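Long-range contacts in neuraminidase (Influenza A virus, PDB 4GDI), which is a neuraminidase-like beta-propeller protein that may remove terminal sialic acid from glycoconjugates, although its putative active site has diverged: residues S41-D49 with R146-C154; K316-P326 with I337-D345. One frame throughout, in Å; residues are numbered along the deposited sequence.

Contact 1: residues S41-D49 with R146-C154; sequences SRRAYVSCD and RLPNSECIC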
loop_
_atom_site.group_PDB
_atom_site.type_symbol
_atom_site.label_atom_id
_atom_site.label_comp_id
_atom_site.label_asym_id
_atom_site.label_seq_id
_atom_site.Cartn_x
_atom_site.Cartn_y
_atom_site.Cartn_z
ATOM N N SER A 41 19.165 -8.617 1.759
ATOM C CA SER A 41 19.462 -7.997 3.044
ATOM C C SER A 41 20.579 -8.667 3.826
ATOM O O SER A 41 20.796 -9.874 3.744
ATOM C CB SER A 41 18.193 -7.968 3.896
ATOM O OG SER A 41 17.617 -9.258 4.024
ATOM N N ARG A 42 21.271 -7.862 4.614
ATOM C CA ARG A 42 22.231 -8.383 5.556
ATOM C C ARG A 42 22.185 -7.523 6.797
ATOM O O ARG A 42 21.658 -6.418 6.764
ATOM C CB ARG A 42 23.642 -8.422 4.952
ATOM C CG ARG A 42 24.210 -7.089 4.478
ATOM C CD ARG A 42 25.591 -7.322 3.840
ATOM N NE ARG A 42 26.104 -6.147 3.142
ATOM C CZ ARG A 42 27.010 -6.188 2.166
ATOM N NH1 ARG A 42 27.512 -7.349 1.754
ATOM N NH2 ARG A 42 27.412 -5.063 1.590
ATOM N N ARG A 43 22.717 -8.063 7.891
ATOM C CA ARG A 43 22.777 -7.385 9.167
ATOM C C ARG A 43 21.364 -7.008 9.611
ATOM O O ARG A 43 21.141 -5.974 10.233
ATOM C CB ARG A 43 23.724 -6.181 9.098
ATOM C CG ARG A 43 25.125 -6.610 8.632
ATOM C CD ARG A 43 26.256 -5.690 9.065
ATOM N NE ARG A 43 26.468 -4.592 8.125
ATOM C CZ ARG A 43 27.085 -4.702 6.948
ATOM N NH1 ARG A 43 27.557 -5.875 6.535
ATOM N NH2 ARG A 43 27.227 -3.628 6.176
ATOM N N ALA A 44 20.426 -7.902 9.326
ATOM C CA ALA A 44 19.030 -7.660 9.637
ATOM C C ALA A 44 18.715 -7.965 11.099
ATOM O O ALA A 44 19.426 -8.724 11.772
ATOM C CB ALA A 44 18.113 -8.469 8.720
ATOM N N TYR A 45 17.647 -7.341 11.582
ATOM C CA TYR A 45 17.141 -7.588 12.927
ATOM C C TYR A 45 15.700 -7.098 12.990
ATOM O O TYR A 45 15.208 -6.476 12.052
ATOM C CB TYR A 45 18.009 -6.891 13.989
ATOM C CG TYR A 45 18.126 -5.381 13.809
ATOM C CD1 TYR A 45 19.077 -4.842 12.962
ATOM C CD2 TYR A 45 17.277 -4.513 14.484
ATOM C CE1 TYR A 45 19.197 -3.475 12.785
ATOM C CE2 TYR A 45 17.387 -3.131 14.325
ATOM C CZ TYR A 45 18.352 -2.623 13.473
ATOM O OH TYR A 45 18.471 -1.279 13.290
ATOM N N VAL A 46 15.031 -7.362 14.102
ATOM C CA VAL A 46 13.626 -7.030 14.216
ATOM C C VAL A 46 13.408 -6.009 15.326
ATOM O O VAL A 46 14.071 -6.062 16.358
ATOM C CB VAL A 46 12.774 -8.291 14.517
ATOM C CG1 VAL A 46 11.317 -7.884 14.771
ATOM C CG2 VAL A 46 12.864 -9.309 13.372
ATOM N N SER A 47 12.454 -5.104 15.127
ATOM C CA SER A 47 12.050 -4.178 16.195
ATOM C C SER A 47 10.619 -3.721 15.927
ATOM O O SER A 47 10.208 -3.591 14.771
ATOM C CB SER A 47 13.014 -2.979 16.261
ATOM O OG SER A 47 12.912 -2.282 17.490
ATOM N N CYS A 48 9.869 -3.472 16.993
ATOM C CA CYS A 48 8.428 -3.246 16.887
ATOM C C CYS A 48 7.995 -1.878 17.421
ATOM O O CYS A 48 8.630 -1.326 18.336
ATOM C CB CYS A 48 7.682 -4.328 17.678
ATOM S SG CYS A 48 8.357 -6.016 17.522
ATOM N N ASP A 49 6.925 -1.330 16.851
ATOM C CA ASP A 49 6.243 -0.211 17.483
ATOM C C ASP A 49 5.190 -0.809 18.403
ATOM O O ASP A 49 5.312 -1.978 18.775
ATOM C CB ASP A 49 5.679 0.815 16.457
ATOM C CG ASP A 49 4.694 0.208 15.444
ATOM O OD1 ASP A 49 3.979 -0.792 15.736
ATOM O OD2 ASP A 49 4.634 0.769 14.332
ATOM N N ARG A 146 30.906 1.207 15.406
ATOM C CA ARG A 146 30.133 0.015 15.095
ATOM C C ARG A 146 28.872 -0.054 15.945
ATOM O O ARG A 146 28.935 -0.038 17.172
ATOM C CB ARG A 146 30.987 -1.240 15.323
ATOM C CG ARG A 146 32.288 -1.220 14.520
ATOM C CD ARG A 146 33.086 -2.488 14.684
ATOM N NE ARG A 146 33.645 -2.732 16.012
ATOM C CZ ARG A 146 34.706 -2.113 16.529
ATOM N NH1 ARG A 146 35.290 -1.104 15.890
ATOM N NH2 ARG A 146 35.168 -2.482 17.717
ATOM N N LEU A 147 27.730 -0.090 15.268
ATOM C CA LEU A 147 26.442 -0.348 15.905
ATOM C C LEU A 147 26.113 -1.846 15.878
ATOM O O LEU A 147 26.559 -2.564 14.987
ATOM C CB LEU A 147 25.367 0.481 15.214
ATOM C CG LEU A 147 25.527 1.972 15.538
ATOM C CD1 LEU A 147 24.830 2.915 14.532
ATOM C CD2 LEU A 147 24.993 2.224 16.937
ATOM N N PRO A 148 25.323 -2.325 16.853
ATOM C CA PRO A 148 25.242 -3.785 17.024
ATOM C C PRO A 148 24.311 -4.563 16.084
ATOM O O PRO A 148 24.286 -5.795 16.162
ATOM C CB PRO A 148 24.755 -3.933 18.460
ATOM C CG PRO A 148 23.969 -2.687 18.723
ATOM C CD PRO A 148 24.635 -1.598 17.936
ATOM N N ASN A 149 23.575 -3.883 15.214
ATOM C CA ASN A 149 22.649 -4.554 14.309
ATOM C C ASN A 149 21.637 -5.392 15.077
ATOM O O ASN A 149 21.370 -6.545 14.765
ATOM C CB ASN A 149 23.415 -5.380 13.271
ATOM C CG ASN A 149 24.469 -4.561 12.568
ATOM O OD1 ASN A 149 24.179 -3.493 12.013
ATOM N ND2 ASN A 149 25.707 -5.015 12.638
ATOM N N SER A 150 21.083 -4.771 16.104
ATOM C CA SER A 150 19.997 -5.346 16.874
ATOM C C SER A 150 19.289 -4.160 17.509
ATOM O O SER A 150 19.857 -3.073 17.576
ATOM C CB SER A 150 20.549 -6.261 17.958
ATOM O OG SER A 150 19.547 -7.097 18.505
ATOM N N GLU A 151 18.068 -4.349 17.983
ATOM C CA GLU A 151 17.307 -3.202 18.455
ATOM C C GLU A 151 17.949 -2.569 19.662
ATOM O O GLU A 151 18.515 -3.257 20.518
ATOM C CB GLU A 151 15.843 -3.553 18.765
ATOM C CG GLU A 151 15.585 -4.365 20.018
ATOM C CD GLU A 151 14.072 -4.492 20.316
ATOM O OE1 GLU A 151 13.276 -3.825 19.618
ATOM O OE2 GLU A 151 13.677 -5.248 21.230
ATOM N N CYS A 152 17.846 -1.246 19.736
ATOM C CA CYS A 152 18.250 -0.550 20.944
ATOM C C CYS A 152 17.126 -0.692 21.983
ATOM O O CYS A 152 16.049 -1.198 21.682
ATOM C CB CYS A 152 18.665 0.915 20.671
ATOM S SG CYS A 152 17.733 1.832 19.447
ATOM N N ILE A 153 17.397 -0.288 23.211
ATOM C CA ILE A 153 16.503 -0.572 24.314
ATOM C C ILE A 153 15.941 0.713 24.910
ATOM O O ILE A 153 16.703 1.552 25.409
ATOM C CB ILE A 153 17.249 -1.340 25.431
ATOM C CG1 ILE A 153 17.741 -2.692 24.918
ATOM C CG2 ILE A 153 16.349 -1.561 26.615
ATOM C CD1 ILE A 153 16.629 -3.550 24.301
ATOM N N CYS A 154 14.615 0.862 24.865
ATOM C CA CYS A 154 13.946 2.054 25.425
ATOM C C CYS A 154 13.192 1.742 26.718
ATOM O O CYS A 154 12.481 0.746 26.814
ATOM C CB CYS A 154 12.992 2.669 24.402
ATOM S SG CYS A 154 13.795 3.290 22.919
HETATM O O HOH W 1 21.967 -2.962 10.613
HETATM O O HOH W 2 16.387 -6.816 17.479
HETATM O O HOH W 3 10.500 -4.278 19.688
#
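Near the centre of the propeller, Tyr-45 on the strand 44-48 lays its ring against the loop Asn-149 to Glu-151, which leads into the first strand of another blade. One ring face lies over the Asn-149–Ser-150 peptide, with Ser-150 N 3.7 Å above the plane of the Tyr-45 ring, toward its rim. The torsion chi1 of 58° holds CG between backbone N and carbonyl carbon and swings the ring onto this peptide. Its hydroxyl reaches on to Ser-102.

At one end, the aliphatic part of Arg-43 crosses the Asn-149 amide obliquely, CD 3.7 Å from ND2; the guanidinium goes on to Arg-100 O and Glu-77, and Asn-149 bonds to Ser-102. A water links Arg-43 O to Asn-149 OD1. Asn-149 has left-handed backbone angles, which asparagine tolerates well. At the other end, Ser-47 OG gives a 2.7 Å hydrogen bond to Glu-151 OE1, on the lone pair turned away from OE2. A second water donates to Glu-151 OE1 at 2.8 Å while accepting from Cys-48 N. A third, 2.7 Å from Val-46 O and 3.0 Å from Glu-151 N, stands in for a direct backbone hydrogen bond.

Around this seam, strand 53-64 pairs with 44-48, strand 101-106 receives Tyr-45 on Ala-104 and is disulfide-linked through Cys-105 to Cys-152, and strand 317-324 brings Phe-324 against Val-46 and Glu-151.

Contact 2: residues K316-P326 with I337-D345; sequences KRTGRSGFFQP and ICFWLEIED. With NO3 (nitrate ion), chain B.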
loop_
_atom_site.group_PDB
_atom_site.type_symbol
_atom_site.label_atom_id
_atom_site.label_comp_id
_atom_site.label_asym_id
_atom_site.label_seq_id
_atom_site.Cartn_x
_atom_site.Cartn_y
_atom_site.Cartn_z
ATOM N N LYS A 316 19.225 -27.322 8.736
ATOM C CA LYS A 316 19.171 -26.021 8.063
ATOM C C LYS A 316 20.363 -25.186 8.489
ATOM O O LYS A 316 20.755 -25.206 9.653
ATOM C CB LYS A 316 17.874 -25.272 8.385
ATOM C CG LYS A 316 16.970 -25.055 7.184
ATOM C CD LYS A 316 15.676 -24.339 7.575
ATOM C CE LYS A 316 14.680 -24.296 6.419
ATOM N NZ LYS A 316 15.349 -24.071 5.094
ATOM N N ARG A 317 20.952 -24.457 7.548
ATOM C CA ARG A 317 22.074 -23.588 7.876
ATOM C C ARG A 317 21.553 -22.331 8.566
ATOM O O ARG A 317 20.572 -21.723 8.110
ATOM C CB ARG A 317 22.852 -23.207 6.627
ATOM C CG ARG A 317 24.111 -22.428 6.916
ATOM C CD ARG A 317 24.901 -22.183 5.641
ATOM N NE ARG A 317 26.008 -21.249 5.842
ATOM C CZ ARG A 317 27.272 -21.601 6.051
ATOM N NH1 ARG A 317 27.627 -22.882 6.086
ATOM N NH2 ARG A 317 28.192 -20.664 6.223
ATOM N N THR A 318 22.183 -21.962 9.676
ATOM C CA THR A 318 21.696 -20.821 10.463
ATOM C C THR A 318 22.803 -19.793 10.608
ATOM O O THR A 318 23.980 -20.136 10.492
ATOM C CB THR A 318 21.175 -21.277 11.844
ATOM O OG1 THR A 318 22.178 -22.059 12.493
ATOM C CG2 THR A 318 19.917 -22.132 11.686
ATOM N N GLY A 319 22.436 -18.525 10.813
ATOM C CA GLY A 319 23.428 -17.490 11.029
ATOM C C GLY A 319 23.234 -16.698 12.320
ATOM O O GLY A 319 23.095 -17.264 13.403
ATOM N N ARG A 320 23.237 -15.374 12.183
ATOM C CA ARG A 320 23.081 -14.443 13.309
ATOM C C ARG A 320 21.753 -14.661 14.024
ATOM O O ARG A 320 20.770 -15.104 13.416
ATOM C CB ARG A 320 23.149 -12.989 12.794
ATOM C CG ARG A 320 24.523 -12.587 12.174
ATOM C CD ARG A 320 24.495 -11.260 11.410
ATOM N NE ARG A 320 23.870 -10.179 12.185
ATOM C CZ ARG A 320 22.614 -9.765 12.031
ATOM N NH1 ARG A 320 21.829 -10.308 11.109
ATOM N NH2 ARG A 320 22.143 -8.783 12.795
ATOM N N SER A 321 21.711 -14.336 15.311
ATOM C CA SER A 321 20.443 -14.345 16.026
ATOM C C SER A 321 20.477 -13.297 17.139
ATOM O O SER A 321 21.547 -12.896 17.595
ATOM C CB SER A 321 20.165 -15.748 16.600
ATOM O OG SER A 321 21.201 -16.157 17.490
ATOM N N GLY A 322 19.308 -12.854 17.591
ATOM C CA GLY A 322 19.273 -11.879 18.674
ATOM C C GLY A 322 17.868 -11.594 19.124
ATOM O O GLY A 322 16.904 -12.074 18.518
ATOM N N PHE A 323 17.751 -10.801 20.185
ATOM C CA PHE A 323 16.466 -10.563 20.818
ATOM C C PHE A 323 15.634 -9.503 20.131
ATOM O O PHE A 323 16.163 -8.561 19.541
ATOM C CB PHE A 323 16.674 -10.057 22.249
ATOM C CG PHE A 323 17.325 -11.042 23.162
ATOM C CD1 PHE A 323 16.671 -12.200 23.526
ATOM C CD2 PHE A 323 18.570 -10.763 23.718
ATOM C CE1 PHE A 323 17.262 -13.092 24.386
ATOM C CE2 PHE A 323 19.164 -11.645 24.577
ATOM C CZ PHE A 323 18.500 -12.808 24.922
ATOM N N PHE A 324 14.319 -9.646 20.241
ATOM C CA PHE A 324 13.425 -8.487 20.148
ATOM C C PHE A 324 12.254 -8.681 21.106
ATOM O O PHE A 324 11.959 -9.806 21.529
ATOM C CB PHE A 324 12.926 -8.235 18.724
ATOM C CG PHE A 324 11.895 -9.234 18.229
ATOM C CD1 PHE A 324 12.283 -10.414 17.619
ATOM C CD2 PHE A 324 10.538 -8.948 18.320
ATOM C CE1 PHE A 324 11.332 -11.312 17.126
ATOM C CE2 PHE A 324 9.576 -9.836 17.846
ATOM C CZ PHE A 324 9.972 -11.019 17.235
ATOM N N GLN A 325 11.616 -7.582 21.480
ATOM C CA GLN A 325 10.502 -7.655 22.423
ATOM C C GLN A 325 9.242 -7.046 21.825
ATOM O O GLN A 325 9.251 -5.894 21.386
ATOM C CB GLN A 325 10.838 -6.936 23.736
ATOM C CG GLN A 325 11.902 -7.619 24.573
ATOM C CD GLN A 325 12.233 -6.822 25.824
ATOM O OE1 GLN A 325 12.820 -5.737 25.747
ATOM N NE2 GLN A 325 11.830 -7.334 26.969
ATOM N N PRO A 326 8.152 -7.827 21.807
ATOM C CA PRO A 326 6.847 -7.264 21.454
ATOM C C PRO A 326 6.525 -6.144 22.432
ATOM O O PRO A 326 6.855 -6.270 23.606
ATOM C CB PRO A 326 5.880 -8.431 21.664
ATOM C CG PRO A 326 6.729 -9.663 21.680
ATOM C CD PRO A 326 8.072 -9.243 22.199
ATOM N N ILE A 337 9.220 -12.387 25.343
ATOM C CA ILE A 337 10.565 -12.280 24.775
ATOM C C ILE A 337 10.613 -13.121 23.506
ATOM O O ILE A 337 10.047 -14.226 23.445
ATOM C CB ILE A 337 11.665 -12.726 25.788
ATOM C CG1 ILE A 337 13.068 -12.512 25.210
ATOM C CG2 ILE A 337 11.491 -14.173 26.200
ATOM C CD1 ILE A 337 13.385 -11.063 24.901
ATOM N N CYS A 338 11.257 -12.584 22.476
ATOM C CA CYS A 338 11.341 -13.288 21.202
ATOM C C CYS A 338 12.770 -13.204 20.703
ATOM O O CYS A 338 13.577 -12.432 21.225
ATOM C CB CYS A 338 10.404 -12.647 20.164
ATOM S SG CYS A 338 8.647 -12.520 20.603
ATOM N N PHE A 339 13.102 -14.000 19.695
ATOM C CA PHE A 339 14.381 -13.806 19.045
ATOM C C PHE A 339 14.216 -13.909 17.547
ATOM O O PHE A 339 13.245 -14.490 17.052
ATOM C CB PHE A 339 15.443 -14.786 19.575
ATOM C CG PHE A 339 15.155 -16.244 19.280
ATOM C CD1 PHE A 339 15.595 -16.829 18.107
ATOM C CD2 PHE A 339 14.485 -17.033 20.203
ATOM C CE1 PHE A 339 15.342 -18.170 17.845
ATOM C CE2 PHE A 339 14.229 -18.375 19.951
ATOM C CZ PHE A 339 14.665 -18.943 18.768
ATOM N N TRP A 340 15.143 -13.293 16.820
ATOM C CA TRP A 340 15.188 -13.438 15.379
ATOM C C TRP A 340 16.398 -14.319 15.052
ATOM O O TRP A 340 17.366 -14.384 15.827
ATOM C CB TRP A 340 15.257 -12.070 14.674
ATOM C CG TRP A 340 16.328 -11.117 15.216
ATOM C CD1 TRP A 340 16.142 -10.087 16.092
ATOM C CD2 TRP A 340 17.730 -11.123 14.904
ATOM N NE1 TRP A 340 17.332 -9.458 16.350
ATOM C CE2 TRP A 340 18.325 -10.076 15.630
ATOM C CE3 TRP A 340 18.540 -11.916 14.079
ATOM C CZ2 TRP A 340 19.692 -9.801 15.561
ATOM C CZ3 TRP A 340 19.883 -11.642 14.017
ATOM C CH2 TRP A 340 20.448 -10.599 14.747
ATOM N N LEU A 341 16.343 -14.981 13.902
ATOM C CA LEU A 341 17.382 -15.918 13.502
ATOM C C LEU A 341 17.512 -15.976 11.979
ATOM O O LEU A 341 16.520 -16.160 11.281
ATOM C CB LEU A 341 17.046 -17.302 14.057
ATOM C CG LEU A 341 17.807 -18.502 13.491
ATOM C CD1 LEU A 341 19.231 -18.476 13.959
ATOM C CD2 LEU A 341 17.115 -19.778 13.933
ATOM N N GLU A 342 18.728 -15.759 11.485
ATOM C CA GLU A 342 19.031 -15.876 10.059
ATOM C C GLU A 342 18.989 -17.340 9.664
ATOM O O GLU A 342 19.646 -18.189 10.294
ATOM C CB GLU A 342 20.429 -15.344 9.736
ATOM C CG GLU A 342 20.545 -13.821 9.664
ATOM C CD GLU A 342 21.966 -13.355 9.403
ATOM O OE1 GLU A 342 22.900 -14.163 9.618
ATOM O OE2 GLU A 342 22.145 -12.183 8.973
ATOM N N ILE A 343 18.198 -17.620 8.636
ATOM C CA ILE A 343 18.165 -18.921 7.984
ATOM C C ILE A 343 18.854 -18.721 6.633
ATOM O O ILE A 343 18.472 -17.837 5.862
ATOM C CB ILE A 343 16.719 -19.376 7.760
ATOM C CG1 ILE A 343 15.976 -19.505 9.099
ATOM C CG2 ILE A 343 16.665 -20.698 6.974
ATOM C CD1 ILE A 343 16.581 -20.487 10.055
ATOM N N GLU A 344 19.885 -19.505 6.343
ATOM C CA GLU A 344 20.640 -19.294 5.103
ATOM C C GLU A 344 20.181 -20.241 4.009
ATOM O O GLU A 344 20.001 -21.425 4.249
ATOM C CB GLU A 344 22.145 -19.431 5.350
ATOM C CG GLU A 344 22.816 -18.085 5.637
ATOM C CD GLU A 344 23.680 -18.086 6.882
ATOM O OE1 GLU A 344 24.312 -19.121 7.176
ATOM O OE2 GLU A 344 23.735 -17.038 7.564
ATOM N N ASP A 345 19.973 -19.699 2.811
ATOM C CA ASP A 345 19.470 -20.474 1.679
ATOM C C ASP A 345 20.419 -20.326 0.484
ATOM O O ASP A 345 20.940 -19.230 0.211
ATOM C CB ASP A 345 18.069 -19.995 1.293
ATOM C CG ASP A 345 17.065 -20.115 2.440
ATOM O OD1 ASP A 345 16.975 -21.211 3.038
ATOM O OD2 ASP A 345 16.371 -19.112 2.736
HETATM N N NO3 B . 27.548 -10.351 12.750
HETATM O O1 NO3 B . 26.502 -9.592 13.296
HETATM O O2 NO3 B . 28.370 -9.794 11.754
HETATM O O3 NO3 B . 27.766 -11.659 13.198
HETATM O O HOH W 4 13.831 -21.595 3.958
HETATM O O HOH W 5 19.822 -23.747 5.020
HETATM O O HOH W 2 16.387 -6.816 17.479
#
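Arg-320 and Glu-342 meet through both side chain and backbone. NH1 of Arg-320 donates to OE2 of Glu-342 at 2.9 Å in a salt bridge; the oxygen lies in the guanidinium plane, but the donor stands well above the carboxylate plane. The other carboxylate oxygen, OE1, takes the backbone N of Arg-320 at 2.9 Å, so one glutamate serves a main-chain amide and a charge together. NE of Arg-320 holds O1 of a nitrate, probably from the crystallisation liquor, at 2.9 Å; Gln-268 N binds the same ion. The CH2–CZ3 corner of the Trp-340 indole lies under one guanidinium face, toward its rim, with Arg-320 NH2 3.2 Å from CH2 and the planes 28° apart.

Gly-322 N sits 3.4 Å above the Trp-340 ring plane; with no side chain, Gly-322 lets the large ring come this close. Further along, chi1 of 73° turns the Phe-324 ring back over CB of Cys-338, 3.5 Å from its centroid. The sulfur of Cys-338 approaches this ring obliquely, is joined to Cys-360, and touches Pro-326. Toward the other end, Gly-319 accommodates the carboxylates of Glu-342 and Glu-344, while Arg-317 NE and Glu-344 OE1 form a salt bridge whose hydrogen bond is weak, bent to 127°. Lys-316 lies across Ile-343 and makes a long salt bridge to Asp-345; its stronger partner is Glu-76 of the second subunit.

Gly-322/Trp-340 and Phe-324/Cys-338 are hydrogen-bonded antiparallel pairs; Thr-318/Ile-343, Ser-321/Leu-341 and Phe-323/Phe-339 are non-hydrogen-bonded pairs sharing one face. The register shifts by one between Thr-318 and Ser-321, a beta bulge. With strands 352-362 and 20-25, this makes the four-stranded, ring-closing blade typical of beta-propellers.

How the contacts relate
Contacts 1 and 2 are 12 Å apart between centres and touch directly, joining the strand 44-48 and the loop 149-151 to the inner strand 317-324 of the closing blade. Arg-320 NH2 probably donates to Ala-44 O at 2.9 Å, giving its guanidinium a third polar partner beside Glu-342 and the nitrate. Likewise, Glu-151 OE2 probably accepts from Gln-325 N at 3.1 Å, while its OE1 serves Ser-47. The water that joins Val-46 to Glu-151 in contact 1 also donates to Phe-323 O and accepts from Trp-340 NE1. Contact 1 lies away from the calcium site; in contact 2, the Ser-321 side chain is about 9 Å from that of calcium ligand Asp-245.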